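Local coordinates for type ii site-specific deoxyribonuclease (Klebsiella pneumoniae, PDB 6EKR), which probably acts as a type II site-specific deoxyribonuclease, a restriction enzyme of the PD-(D/E)xK nuclease family that cuts DNA, at residues A[136-141]-A[176-181]. The protein carries 2 engineered substitutions. Residues are numbered along the deposited sequence; the frame is centred on the assembly and turned at random.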
# COMPACT_ATOMS: atom_id res chain seq x y z
N PHE A 136 0.65 -9.07 -17.70
CA PHE A 136 -0.11 -9.52 -18.85
C PHE A 136 -1.45 -8.78 -18.97
O PHE A 136 -1.83 -8.35 -20.06
CB PHE A 136 -0.26 -11.04 -18.89
CG PHE A 136 -1.00 -11.53 -20.09
CD1 PHE A 136 -0.36 -11.64 -21.31
CD2 PHE A 136 -2.37 -11.80 -20.01
CE1 PHE A 136 -1.05 -12.05 -22.44
CE2 PHE A 136 -3.06 -12.21 -21.12
CZ PHE A 136 -2.40 -12.34 -22.35
N PHE A 137 -2.14 -8.61 -17.84
CA PHE A 137 -3.38 -7.84 -17.81
C PHE A 137 -3.22 -6.48 -18.52
O PHE A 137 -4.01 -6.17 -19.40
CB PHE A 137 -3.90 -7.69 -16.38
CG PHE A 137 -5.28 -7.05 -16.26
CD1 PHE A 137 -6.19 -7.05 -17.32
CD2 PHE A 137 -5.68 -6.46 -15.06
CE1 PHE A 137 -7.44 -6.47 -17.21
CE2 PHE A 137 -6.93 -5.87 -14.93
CZ PHE A 137 -7.82 -5.88 -16.01
N GLU A 138 -2.22 -5.70 -18.16
CA GLU A 138 -1.97 -4.43 -18.84
C GLU A 138 -1.76 -4.60 -20.35
O GLU A 138 -2.41 -3.94 -21.16
CB GLU A 138 -0.79 -3.69 -18.22
CG GLU A 138 -0.35 -2.50 -19.06
CD GLU A 138 0.82 -1.74 -18.48
OE1 GLU A 138 1.78 -2.39 -18.02
OE2 GLU A 138 0.78 -0.49 -18.51
N ILE A 139 -0.82 -5.48 -20.71
CA ILE A 139 -0.44 -5.76 -22.09
C ILE A 139 -1.66 -6.15 -22.95
O ILE A 139 -1.83 -5.66 -24.08
CB ILE A 139 0.57 -6.93 -22.12
CG1 ILE A 139 1.95 -6.44 -21.75
CG2 ILE A 139 0.61 -7.62 -23.49
CD1 ILE A 139 2.91 -7.60 -21.59
N PHE A 140 -2.47 -7.05 -22.40
CA PHE A 140 -3.67 -7.53 -23.05
C PHE A 140 -4.64 -6.40 -23.30
O PHE A 140 -5.13 -6.24 -24.42
CB PHE A 140 -4.35 -8.57 -22.18
CG PHE A 140 -5.63 -9.07 -22.75
CD1 PHE A 140 -5.64 -9.90 -23.87
CD2 PHE A 140 -6.84 -8.72 -22.16
CE1 PHE A 140 -6.83 -10.36 -24.40
CE2 PHE A 140 -8.04 -9.19 -22.68
CZ PHE A 140 -8.03 -10.01 -23.80
N MSE A 141 -4.93 -5.62 -22.26
CA MSE A 141 -5.89 -4.54 -22.37
C MSE A 141 -5.38 -3.50 -23.33
O MSE A 141 -6.15 -2.95 -24.12
CB MSE A 141 -6.16 -3.93 -21.01
CG MSE A 141 -7.03 -4.80 -20.13
SE MSE A 141 -8.59 -5.59 -21.04
CE MSE A 141 -9.49 -3.92 -21.58
N VAL A 176 4.30 -3.78 -8.77
CA VAL A 176 4.64 -2.73 -9.74
C VAL A 176 3.40 -2.11 -10.41
O VAL A 176 2.43 -2.80 -10.73
CB VAL A 176 5.61 -3.25 -10.83
CG1 VAL A 176 4.89 -4.22 -11.80
CG2 VAL A 176 6.29 -2.08 -11.58
N SER A 177 3.47 -0.80 -10.64
CA SER A 177 2.32 -0.06 -11.14
C SER A 177 2.13 -0.16 -12.66
O SER A 177 3.03 0.17 -13.45
CB SER A 177 2.39 1.39 -10.67
OG SER A 177 1.17 2.04 -10.94
N THR A 178 0.96 -0.64 -13.06
CA THR A 178 0.58 -0.76 -14.47
C THR A 178 -0.62 0.14 -14.74
O THR A 178 -1.75 -0.21 -14.39
CB THR A 178 0.23 -2.23 -14.85
OG1 THR A 178 -0.89 -2.69 -14.08
CG2 THR A 178 1.42 -3.17 -14.62
N ASP A 179 -0.36 1.31 -15.32
CA ASP A 179 -1.40 2.28 -15.67
C ASP A 179 -1.31 2.56 -17.15
O ASP A 179 -0.21 2.69 -17.66
CB ASP A 179 -1.19 3.59 -14.92
CG ASP A 179 -1.50 3.49 -13.43
OD1 ASP A 179 -1.99 2.43 -12.97
OD2 ASP A 179 -1.25 4.49 -12.72
N ILE A 180 -2.45 2.65 -17.83
CA ILE A 180 -2.47 2.99 -19.27
C ILE A 180 -3.00 4.40 -19.48
O ILE A 180 -4.04 4.76 -18.95
CB ILE A 180 -3.31 1.99 -20.12
CG1 ILE A 180 -2.57 0.66 -20.26
CG2 ILE A 180 -3.58 2.56 -21.51
CD1 ILE A 180 -3.39 -0.48 -20.84
N VAL A 181 -2.26 5.19 -20.23
CA VAL A 181 -2.69 6.53 -20.58
C VAL A 181 -3.07 6.57 -22.06
O VAL A 181 -2.26 6.24 -22.92
CB VAL A 181 -1.60 7.60 -20.27
CG1 VAL A 181 -2.12 9.01 -20.51
CG2 VAL A 181 -1.11 7.46 -18.84
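Glu138 lies across Thr178 and Ile180, and this packing joins helix 132-148 to strand 179-183, an outermost strand, within this chain, of the mixed sheet in this PD-(D/E)xK nuclease. The helix and strand segments run in nearly the same direction, with axes 21° apart and 9.3 Å at closest approach. Across the two segments the nearest CA atoms are those of Glu138 and Thr178, 6.3 Å apart.

The first kind of contact is van der Waals packing along the acid. With CG anti to the backbone N (chi1 170°) and the chain extended beyond it, Glu138 reaches out from the helix to the strand. Its carboxylate carbon CD comes 3.7 Å from Thr178 CB, and OE1 meets the methyl CG2 of Thr178 at 3.5 Å, so the threonine presents carbon to the oxygen.

Polar atoms also approach without bonding. Glu138 OE2 lies 3.4 Å from Asp179 O, but both are acceptors, and the two segments share no hydrogen bond. Asp179 turns its polar end to another partner, OD2 accepting a hydrogen bond from Gln209 NE2, while the strand is held in the sheet by backbone bonds from Ile180 to Ile193.

Ile180 makes the third group, with carbon-to-carbon contacts and one to a backbone oxygen. Tyr15 of helix 3-16 is a neighbour that also touches both Glu138 and Ile180. Ile180, its CG1 anti to the carbonyl carbon (chi1 -72°), brings CD1 against the helix, where Met141, a selenomethionine, adds a looser contact of 4.4 Å through CB. The same CD1 is 4.1 Å from Glu138 CG and, closer still, 3.6 Å from the backbone oxygen O of Glu138.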